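Local coordinates for phenyl-3-pyruvate decarboxylase (Azospirillum brasilense, PDB 2NXW), which catalyses the thiamine diphosphate- and magnesium-dependent decarboxylation of indole-3-pyruvate to indole-3-acetaldehyde, a step of auxin biosynthesis, at residues A[395-400]-A[441-446]; A[445-450]-A[469-474]; A[473-478]-A[535-540]. All coordinates share one frame; numbering follows the deposited sequence.

In the fold
All three contacts are buried and join neighbouring strands of one parallel sheet in the C-terminal thiamine diphosphate-binding domain. Contact 1 pairs strands 395-398 and 443-448, contact 2 pairs 443-448 and 470-475, and contact 3 pairs 470-475 and 534-539. Contacts 1 and 2 share T445 and V446; contacts 2 and 3 share L473 and F474. Contact 1 is chiefly apolar beyond its backbone bonds and touches no metal. Contacts 2 and 3 are apolar along the strands and polar at their C-terminal ends, where D449, N476 and S478 bind one magnesium ion. Contact 3 alone also has a side-chain hydrogen bond across the strands.

Contact 1 (A[395-400]-A[441-446]); sequences LIAADM and KRILTV
A398 and V446 meet most tightly here, with CB of A398 3.4 Å from CG2 of V446, closer than usual for two carbons. The V446 side chain has chi1 -66°, which places CG2 between the backbone N and the carbonyl carbon and turns it onto the alanine methyl. On the same face, I396 lies beside L444, CG1 against CD2. I396 CG2 also lies 4.1 Å from V446 CG2, the two side chains running at a slant to each other. L395, A397, I443 and T445 occupy the other face. There L395 and I443 run side by side, and L395 CD2 is 4.1 Å from I443 CG2. The backbones form a parallel ladder. L444 N donates to L395 O at 3.1 Å, and A397 N to L444 O at 2.9 Å. V446 N then bonds to A397 O, and D399 N to V446 O. Strand 395-398 lies between 415-416 and 443-448 in the parallel sheet of the C-terminal alpha/beta domain, where helix 427-437 packs on the face of I443 and T445. At the start of the pair a water bridges the backbones, accepting from L395 N at 3.0 Å and donating to R442 O at 2.7 Å. At the other end D399 OD1 takes M400 N at 2.8 Å through its anti lone pair. G425 N and G427 N also donate to this carboxylate. The R442 guanidinium reaches D468 O.

Contact 2 (A[445-450]-A[469-474]); sequences TVVGDG and PIVILF. With MG (magnesium ion), chain C; TPP (thiamine diphosphate), chain E.
D449 and F474 meet where two parallel strands end at the cofactor. D449 CB lies 3.9 Å from F474 O and also touches L473 CD2. A chi1 of 54° directs the carboxylate to the metal. D449 OD1 then binds the magnesium ion at 2.0 Å and lies 2.8 Å from TPP O2A, its fellow ligand. OD2 probably accepts a hydrogen bond from the backbone N of S478. D449 N makes a weak bond to F474 O. F474 O also accepts from a magnesium-bound water, 2.7 Å away, which makes it a second-shell ligand. On the face of V446 and F474, the two side chains lie alongside, with F474 CE2 4.0 Å from V446 CB. On the opposite face V447 CG1 packs 3.7 Å from V471 CG1. Four backbone bonds join the strands, from T445 N to I470 O through to F474 N to V447 O. G448 is the N-cap of helix 449-455, and G450 N donates to TPP O2A, 2.8 Å away. G448, D449 and G450 are the GDG that begins the thiamine diphosphate-binding motif, whose closing asparagine is N476. The metal and the helix N-terminus, both electropositive, would help balance the diphosphate's negative charge.

Contact 3 (A[473-478]-A[535-540]); sequences LFNNAS and LIEAMI. With MG (magnesium ion), chain C; TPP (thiamine diphosphate), chain E.
This is a buried parallel strand pair in the C-terminal thiamine diphosphate-binding domain, and one strand runs out into a magnesium-binding loop. That loop holds N476, the asparagine that closes the GDG-to-Asn thiamine diphosphate motif. Strand 470-475 lies next to strand 534-539 in the parallel sheet. L473 N bonds to I536 O, A538 N to L473 O, and N475 N to A538 O. The last rung, I540 N to N475 O at 3.0 Å, is less regular: its donor stands above the carbonyl plane. On one face the N475 amide lies beside the E537 carboxylate, the two planes only 17° apart. N475 ND2 donates to E537 OE2 at 2.8 Å, reaching it on the anti side. The E537 chain is extended (chi1 -180°, chi2 -172°), which brings its carboxylate level with the amide. R512 forms a salt bridge with the same OE2, and F499 N and A500 N donate to the carboxylate. M539 is bent back along N475, and M539 CE is 3.7 Å from N475 ND2. The other amide atom, N475 OD1, accepts from A477 N at 3.1 Å. This Asx turn fixes the loop at the point where it leaves the strand. On the face of F474 and A538, I540 CD1 meets the F474 ring obliquely, 3.8 Å from F474 CD1, and helix 376-388 covers both residues. Past the strand, N476 OD1, at 2.1 Å, and S478 O coordinate magnesium together with D449. N476 ND2 donates to TPP O1B at 3.2 Å.

Contact 1 (A[395-400]-A[441-446])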
loop_
_atom_site.group_PDB
_atom_site.type_symbol
_atom_site.label_atom_id
_atom_site.label_comp_id
_atom_site.label_asym_id
_atom_site.label_seq_id
_atom_site.Cartn_x
_atom_site.Cartn_y
_atom_site.Cartn_z
ATOM N N LEU A 395 0.510 17.770 -39.878
ATOM C CA LEU A 395 0.477 17.551 -38.436
ATOM C C LEU A 395 1.689 16.645 -38.183
ATOM O O LEU A 395 1.991 15.759 -38.986
ATOM C CB LEU A 395 -0.817 16.840 -38.009
ATOM C CG LEU A 395 -0.856 16.442 -36.523
ATOM C CD1 LEU A 395 -2.266 16.679 -35.970
ATOM C CD2 LEU A 395 -0.424 14.984 -36.348
ATOM N N ILE A 396 2.377 16.867 -37.067
ATOM C CA ILE A 396 3.553 16.084 -36.742
ATOM C C ILE A 396 3.304 15.170 -35.556
ATOM O O ILE A 396 2.727 15.591 -34.549
ATOM C CB ILE A 396 4.741 17.013 -36.384
ATOM C CG1 ILE A 396 5.104 17.857 -37.604
ATOM C CG2 ILE A 396 5.954 16.194 -35.911
ATOM C CD1 ILE A 396 6.167 18.939 -37.329
ATOM N N ALA A 397 3.713 13.913 -35.701
ATOM C CA ALA A 397 3.638 12.949 -34.608
ATOM C C ALA A 397 5.104 12.745 -34.228
ATOM O O ALA A 397 5.945 12.450 -35.079
ATOM C CB ALA A 397 3.026 11.640 -35.074
ATOM N N ALA A 398 5.425 12.923 -32.960
ATOM C CA ALA A 398 6.802 12.763 -32.535
ATOM C C ALA A 398 6.926 11.755 -31.411
ATOM O O ALA A 398 6.028 11.609 -30.586
ATOM C CB ALA A 398 7.359 14.111 -32.071
ATOM N N ASP A 399 8.044 11.037 -31.402
ATOM C CA ASP A 399 8.328 10.092 -30.334
ATOM C C ASP A 399 9.064 10.898 -29.261
ATOM O O ASP A 399 9.199 12.121 -29.380
ATOM C CB ASP A 399 9.224 8.959 -30.842
ATOM C CG ASP A 399 8.951 7.643 -30.131
ATOM O OD1 ASP A 399 9.211 7.571 -28.909
ATOM O OD2 ASP A 399 8.478 6.689 -30.784
ATOM N N MET A 400 9.509 10.224 -28.206
ATOM C CA MET A 400 10.274 10.882 -27.153
ATOM C C MET A 400 11.743 10.762 -27.548
ATOM O O MET A 400 12.194 9.690 -27.965
ATOM C CB MET A 400 10.042 10.189 -25.806
ATOM C CG MET A 400 10.914 10.726 -24.680
ATOM S SD MET A 400 10.679 12.482 -24.409
ATOM C CE MET A 400 11.807 12.747 -23.053
ATOM N N LYS A 441 -5.070 13.369 -45.116
ATOM C CA LYS A 441 -4.086 14.377 -44.740
ATOM C C LYS A 441 -2.846 13.606 -44.315
ATOM O O LYS A 441 -2.905 12.735 -43.444
ATOM C CB LYS A 441 -4.601 15.246 -43.590
ATOM C CG LYS A 441 -5.815 16.114 -43.962
ATOM C CD LYS A 441 -5.454 17.181 -44.981
ATOM C CE LYS A 441 -6.582 18.204 -45.138
ATOM N NZ LYS A 441 -7.794 17.653 -45.835
ATOM N N ARG A 442 -1.728 13.913 -44.951
ATOM C CA ARG A 442 -0.492 13.212 -44.670
ATOM C C ARG A 442 0.087 13.610 -43.325
ATOM O O ARG A 442 0.005 14.765 -42.924
ATOM C CB ARG A 442 0.500 13.490 -45.791
ATOM C CG ARG A 442 1.539 12.423 -45.965
ATOM C CD ARG A 442 2.301 12.601 -47.278
ATOM N NE ARG A 442 2.985 11.368 -47.612
ATOM C CZ ARG A 442 3.882 11.215 -48.586
ATOM N NH1 ARG A 442 4.227 12.244 -49.365
ATOM N NH2 ARG A 442 4.451 10.033 -48.761
ATOM N N ILE A 443 0.675 12.641 -42.632
ATOM C CA ILE A 443 1.262 12.912 -41.329
ATOM C C ILE A 443 2.778 12.806 -41.433
ATOM O O ILE A 443 3.302 11.950 -42.148
ATOM C CB ILE A 443 0.731 11.899 -40.278
ATOM C CG1 ILE A 443 -0.807 11.905 -40.266
ATOM C CG2 ILE A 443 1.263 12.254 -38.891
ATOM C CD1 ILE A 443 -1.451 13.244 -39.922
ATOM N N LEU A 444 3.464 13.733 -40.771
ATOM C CA LEU A 444 4.924 13.722 -40.727
ATOM C C LEU A 444 5.312 13.198 -39.351
ATOM O O LEU A 444 4.920 13.759 -38.329
ATOM C CB LEU A 444 5.486 15.134 -40.906
ATOM C CG LEU A 444 6.990 15.299 -40.641
ATOM C CD1 LEU A 444 7.790 14.429 -41.604
ATOM C CD2 LEU A 444 7.367 16.771 -40.795
ATOM N N THR A 445 6.064 12.111 -39.332
ATOM C CA THR A 445 6.509 11.534 -38.072
ATOM C C THR A 445 8.001 11.765 -37.880
ATOM O O THR A 445 8.774 11.592 -38.816
ATOM C CB THR A 445 6.267 10.022 -38.064
ATOM O OG1 THR A 445 4.865 9.774 -38.212
ATOM C CG2 THR A 445 6.753 9.396 -36.763
ATOM N N VAL A 446 8.391 12.188 -36.678
ATOM C CA VAL A 446 9.813 12.335 -36.351
ATOM C C VAL A 446 10.082 11.336 -35.214
ATOM O O VAL A 446 9.308 11.225 -34.259
ATOM C CB VAL A 446 10.206 13.784 -35.950
ATOM C CG1 VAL A 446 10.048 14.712 -37.162
ATOM C CG2 VAL A 446 9.368 14.268 -34.788
HETATM O O HOH W 1 -1.465 16.763 -41.831
#

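Contact 2 (A[445-450]-A[469-474])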
loop_
_atom_site.group_PDB
_atom_site.type_symbol
_atom_site.label_atom_id
_atom_site.label_comp_id
_atom_site.label_asym_id
_atom_site.label_seq_id
_atom_site.Cartn_x
_atom_site.Cartn_y
_atom_site.Cartn_z
ATOM N N THR A 445 6.064 12.111 -39.332
ATOM C CA THR A 445 6.509 11.534 -38.072
ATOM C C THR A 445 8.001 11.765 -37.880
ATOM O O THR A 445 8.774 11.592 -38.816
ATOM C CB THR A 445 6.267 10.022 -38.064
ATOM O OG1 THR A 445 4.865 9.774 -38.212
ATOM C CG2 THR A 445 6.753 9.396 -36.763
ATOM N N VAL A 446 8.391 12.188 -36.678
ATOM C CA VAL A 446 9.813 12.335 -36.351
ATOM C C VAL A 446 10.082 11.336 -35.214
ATOM O O VAL A 446 9.308 11.225 -34.259
ATOM C CB VAL A 446 10.206 13.784 -35.950
ATOM C CG1 VAL A 446 10.048 14.712 -37.162
ATOM C CG2 VAL A 446 9.368 14.268 -34.788
ATOM N N VAL A 447 11.184 10.603 -35.329
ATOM C CA VAL A 447 11.483 9.537 -34.381
ATOM C C VAL A 447 12.982 9.241 -34.383
ATOM O O VAL A 447 13.637 9.327 -35.422
ATOM C CB VAL A 447 10.674 8.258 -34.809
ATOM C CG1 VAL A 447 11.024 7.875 -36.257
ATOM C CG2 VAL A 447 10.939 7.088 -33.868
ATOM N N GLY A 448 13.513 8.892 -33.217
ATOM C CA GLY A 448 14.931 8.573 -33.113
ATOM C C GLY A 448 15.222 7.110 -33.411
ATOM O O GLY A 448 14.310 6.297 -33.566
ATOM N N ASP A 449 16.500 6.750 -33.495
ATOM C CA ASP A 449 16.861 5.375 -33.783
ATOM C C ASP A 449 16.471 4.396 -32.672
ATOM O O ASP A 449 16.014 3.285 -32.941
ATOM C CB ASP A 449 18.370 5.257 -34.132
ATOM C CG ASP A 449 19.301 5.865 -33.077
ATOM O OD1 ASP A 449 19.112 7.034 -32.664
ATOM O OD2 ASP A 449 20.254 5.150 -32.707
ATOM N N GLY A 450 16.640 4.815 -31.424
ATOM C CA GLY A 450 16.266 3.947 -30.320
ATOM C C GLY A 450 14.776 3.658 -30.338
ATOM O O GLY A 450 14.349 2.502 -30.188
ATOM N N PRO A 469 2.514 7.796 -44.622
ATOM C CA PRO A 469 3.214 8.837 -43.864
ATOM C C PRO A 469 4.677 9.049 -44.240
ATOM O O PRO A 469 5.325 8.155 -44.807
ATOM C CB PRO A 469 3.058 8.366 -42.411
ATOM C CG PRO A 469 3.046 6.872 -42.545
ATOM C CD PRO A 469 2.161 6.649 -43.764
ATOM N N ILE A 470 5.159 10.259 -43.954
ATOM C CA ILE A 470 6.569 10.605 -44.175
ATOM C C ILE A 470 7.176 10.463 -42.788
ATOM O O ILE A 470 6.642 10.997 -41.807
ATOM C CB ILE A 470 6.752 12.060 -44.643
ATOM C CG1 ILE A 470 6.101 12.238 -46.022
ATOM C CG2 ILE A 470 8.253 12.399 -44.741
ATOM C CD1 ILE A 470 6.067 13.693 -46.516
ATOM N N VAL A 471 8.287 9.745 -42.716
ATOM C CA VAL A 471 8.950 9.518 -41.443
ATOM C C VAL A 471 10.400 9.955 -41.505
ATOM O O VAL A 471 11.154 9.467 -42.347
ATOM C CB VAL A 471 8.915 8.023 -41.076
ATOM C CG1 VAL A 471 9.538 7.787 -39.695
ATOM C CG2 VAL A 471 7.469 7.531 -41.075
ATOM N N ILE A 472 10.781 10.886 -40.634
ATOM C CA ILE A 472 12.180 11.326 -40.573
ATOM C C ILE A 472 12.770 10.658 -39.332
ATOM O O ILE A 472 12.366 10.960 -38.206
ATOM C CB ILE A 472 12.315 12.856 -40.458
ATOM C CG1 ILE A 472 11.644 13.536 -41.665
ATOM C CG2 ILE A 472 13.800 13.226 -40.423
ATOM C CD1 ILE A 472 11.649 15.057 -41.602
ATOM N N LEU A 473 13.701 9.735 -39.558
ATOM C CA LEU A 473 14.342 8.979 -38.491
ATOM C C LEU A 473 15.691 9.608 -38.180
ATOM O O LEU A 473 16.571 9.652 -39.039
ATOM C CB LEU A 473 14.500 7.527 -38.947
ATOM C CG LEU A 473 14.820 6.417 -37.937
ATOM C CD1 LEU A 473 14.764 5.063 -38.659
ATOM C CD2 LEU A 473 16.202 6.646 -37.295
ATOM N N PHE A 474 15.831 10.096 -36.951
ATOM C CA PHE A 474 17.054 10.747 -36.477
ATOM C C PHE A 474 17.999 9.627 -36.042
ATOM O O PHE A 474 17.867 9.083 -34.940
ATOM C CB PHE A 474 16.732 11.651 -35.267
ATOM C CG PHE A 474 15.965 12.915 -35.597
ATOM C CD1 PHE A 474 16.315 14.117 -34.990
ATOM C CD2 PHE A 474 14.853 12.896 -36.451
ATOM C CE1 PHE A 474 15.584 15.281 -35.216
ATOM C CE2 PHE A 474 14.110 14.059 -36.686
ATOM C CZ PHE A 474 14.476 15.254 -36.066
HETATM MG MG MG C . 19.194 8.264 -31.022
HETATM N "N1'" TPP E . 11.888 3.105 -22.361
HETATM C "C2'" TPP E . 10.728 3.683 -22.712
HETATM C CM2 TPP E . 9.571 2.814 -23.179
HETATM N "N3'" TPP E . 10.577 5.010 -22.648
HETATM C "C4'" TPP E . 11.580 5.833 -22.230
HETATM N "N4'" TPP E . 11.346 7.170 -22.121
HETATM C "C5'" TPP E . 12.856 5.270 -21.907
HETATM C "C6'" TPP E . 12.964 3.865 -21.963
HETATM C "C7'" TPP E . 14.068 6.125 -21.470
HETATM N N3 TPP E . 14.617 7.039 -22.573
HETATM C C2 TPP E . 14.264 8.327 -22.565
HETATM S S1 TPP E . 15.120 9.016 -23.932
HETATM C C5 TPP E . 15.938 7.547 -24.452
HETATM C C4 TPP E . 15.507 6.596 -23.531
HETATM C CM4 TPP E . 16.000 5.125 -23.609
HETATM C C6 TPP E . 16.850 7.441 -25.609
HETATM C C7 TPP E . 16.056 7.654 -26.911
HETATM O O7 TPP E . 16.949 7.316 -27.941
HETATM P PA TPP E . 16.428 7.774 -29.365
HETATM O O1A TPP E . 15.050 7.217 -29.710
HETATM O O2A TPP E . 17.492 7.267 -30.337
HETATM O O3A TPP E . 16.353 9.361 -29.485
HETATM P PB TPP E . 17.631 10.313 -29.036
HETATM O O1B TPP E . 18.939 9.721 -29.565
HETATM O O2B TPP E . 17.301 11.693 -29.673
HETATM O O3B TPP E . 17.666 10.468 -27.523
HETATM O O HOH W 2 18.141 9.603 -32.302
#

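Contact 3 (A[473-478]-A[535-540])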
loop_
_atom_site.group_PDB
_atom_site.type_symbol
_atom_site.label_atom_id
_atom_site.label_comp_id
_atom_site.label_asym_id
_atom_site.label_seq_id
_atom_site.Cartn_x
_atom_site.Cartn_y
_atom_site.Cartn_z
ATOM N N LEU A 473 13.701 9.735 -39.558
ATOM C CA LEU A 473 14.342 8.979 -38.491
ATOM C C LEU A 473 15.691 9.608 -38.180
ATOM O O LEU A 473 16.571 9.652 -39.039
ATOM C CB LEU A 473 14.500 7.527 -38.947
ATOM C CG LEU A 473 14.820 6.417 -37.937
ATOM C CD1 LEU A 473 14.764 5.063 -38.659
ATOM C CD2 LEU A 473 16.202 6.646 -37.295
ATOM N N PHE A 474 15.831 10.096 -36.951
ATOM C CA PHE A 474 17.054 10.747 -36.477
ATOM C C PHE A 474 17.999 9.627 -36.042
ATOM O O PHE A 474 17.867 9.083 -34.940
ATOM C CB PHE A 474 16.732 11.651 -35.267
ATOM C CG PHE A 474 15.965 12.915 -35.597
ATOM C CD1 PHE A 474 16.315 14.117 -34.990
ATOM C CD2 PHE A 474 14.853 12.896 -36.451
ATOM C CE1 PHE A 474 15.584 15.281 -35.216
ATOM C CE2 PHE A 474 14.110 14.059 -36.686
ATOM C CZ PHE A 474 14.476 15.254 -36.066
ATOM N N ASN A 475 18.967 9.285 -36.887
ATOM C CA ASN A 475 19.857 8.187 -36.542
ATOM C C ASN A 475 21.226 8.626 -36.062
ATOM O O ASN A 475 22.135 8.874 -36.871
ATOM C CB ASN A 475 20.020 7.220 -37.725
ATOM C CG ASN A 475 20.656 5.905 -37.310
ATOM O OD1 ASN A 475 21.166 5.780 -36.191
ATOM N ND2 ASN A 475 20.646 4.926 -38.197
ATOM N N ASN A 476 21.373 8.725 -34.741
ATOM C CA ASN A 476 22.659 9.094 -34.161
ATOM C C ASN A 476 23.326 7.881 -33.499
ATOM O O ASN A 476 24.318 8.036 -32.790
ATOM C CB ASN A 476 22.530 10.272 -33.160
ATOM C CG ASN A 476 21.412 10.085 -32.123
ATOM O OD1 ASN A 476 20.955 8.975 -31.868
ATOM N ND2 ASN A 476 20.999 11.189 -31.507
ATOM N N ALA A 477 22.821 6.675 -33.775
ATOM C CA ALA A 477 23.369 5.432 -33.204
ATOM C C ALA A 477 23.596 5.673 -31.722
ATOM O O ALA A 477 24.681 5.419 -31.175
ATOM C CB ALA A 477 24.691 5.075 -33.890
ATOM N N SER A 478 22.542 6.136 -31.065
ATOM C CA SER A 478 22.659 6.509 -29.669
ATOM C C SER A 478 21.332 6.765 -28.989
ATOM O O SER A 478 20.351 7.159 -29.631
ATOM C CB SER A 478 23.462 7.819 -29.610
ATOM O OG SER A 478 23.605 8.333 -28.299
ATOM N N LEU A 535 10.529 6.899 -45.802
ATOM C CA LEU A 535 11.409 6.923 -44.644
ATOM C C LEU A 535 12.734 7.598 -44.989
ATOM O O LEU A 535 13.484 7.127 -45.847
ATOM C CB LEU A 535 11.658 5.490 -44.164
ATOM C CG LEU A 535 12.632 5.318 -42.992
ATOM C CD1 LEU A 535 12.094 6.038 -41.771
ATOM C CD2 LEU A 535 12.822 3.835 -42.696
ATOM N N ILE A 536 12.997 8.720 -44.338
ATOM C CA ILE A 536 14.247 9.445 -44.534
ATOM C C ILE A 536 15.086 9.172 -43.287
ATOM O O ILE A 536 14.743 9.631 -42.192
ATOM C CB ILE A 536 14.018 10.971 -44.670
ATOM C CG1 ILE A 536 13.120 11.263 -45.884
ATOM C CG2 ILE A 536 15.380 11.687 -44.835
ATOM C CD1 ILE A 536 12.652 12.712 -45.960
ATOM N N GLU A 537 16.163 8.415 -43.459
ATOM C CA GLU A 537 17.052 8.074 -42.353
ATOM C C GLU A 537 18.178 9.099 -42.348
ATOM O O GLU A 537 19.112 9.009 -43.158
ATOM C CB GLU A 537 17.597 6.658 -42.549
ATOM C CG GLU A 537 18.532 6.231 -41.433
ATOM C CD GLU A 537 19.217 4.915 -41.705
ATOM O OE1 GLU A 537 19.306 4.495 -42.883
ATOM O OE2 GLU A 537 19.688 4.300 -40.725
ATOM N N ALA A 538 18.085 10.060 -41.435
ATOM C CA ALA A 538 19.067 11.136 -41.344
ATOM C C ALA A 538 20.159 10.784 -40.360
ATOM O O ALA A 538 19.896 10.671 -39.164
ATOM C CB ALA A 538 18.386 12.429 -40.919
ATOM N N MET A 539 21.379 10.603 -40.862
ATOM C CA MET A 539 22.506 10.282 -39.992
ATOM C C MET A 539 22.948 11.565 -39.282
ATOM O O MET A 539 23.158 12.599 -39.909
ATOM C CB MET A 539 23.655 9.698 -40.814
ATOM C CG MET A 539 23.240 8.531 -41.718
ATOM S SD MET A 539 22.296 7.229 -40.836
ATOM C CE MET A 539 23.600 6.538 -39.804
ATOM N N ILE A 540 23.067 11.492 -37.962
ATOM C CA ILE A 540 23.445 12.645 -37.151
ATOM C C ILE A 540 24.558 12.227 -36.199
ATOM O O ILE A 540 24.486 11.159 -35.605
ATOM C CB ILE A 540 22.241 13.115 -36.304
ATOM C CG1 ILE A 540 21.077 13.484 -37.220
ATOM C CG2 ILE A 540 22.631 14.302 -35.410
ATOM C CD1 ILE A 540 19.773 13.785 -36.462
HETATM MG MG MG C . 19.194 8.264 -31.022
HETATM N "N1'" TPP E . 11.888 3.105 -22.361
HETATM C "C2'" TPP E . 10.728 3.683 -22.712
HETATM C CM2 TPP E . 9.571 2.814 -23.179
HETATM N "N3'" TPP E . 10.577 5.010 -22.648
HETATM C "C4'" TPP E . 11.580 5.833 -22.230
HETATM N "N4'" TPP E . 11.346 7.170 -22.121
HETATM C "C5'" TPP E . 12.856 5.270 -21.907
HETATM C "C6'" TPP E . 12.964 3.865 -21.963
HETATM C "C7'" TPP E . 14.068 6.125 -21.470
HETATM N N3 TPP E . 14.617 7.039 -22.573
HETATM C C2 TPP E . 14.264 8.327 -22.565
HETATM S S1 TPP E . 15.120 9.016 -23.932
HETATM C C5 TPP E . 15.938 7.547 -24.452
HETATM C C4 TPP E . 15.507 6.596 -23.531
HETATM C CM4 TPP E . 16.000 5.125 -23.609
HETATM C C6 TPP E . 16.850 7.441 -25.609
HETATM C C7 TPP E . 16.056 7.654 -26.911
HETATM O O7 TPP E . 16.949 7.316 -27.941
HETATM P PA TPP E . 16.428 7.774 -29.365
HETATM O O1A TPP E . 15.050 7.217 -29.710
HETATM O O2A TPP E . 17.492 7.267 -30.337
HETATM O O3A TPP E . 16.353 9.361 -29.485
HETATM P PB TPP E . 17.631 10.313 -29.036
HETATM O O1B TPP E . 18.939 9.721 -29.565
HETATM O O2B TPP E . 17.301 11.693 -29.673
HETATM O O3B TPP E . 17.666 10.468 -27.523
HETATM O O HOH W 2 18.141 9.603 -32.302
HETATM O O HOH W 3 26.320 8.700 -34.719
#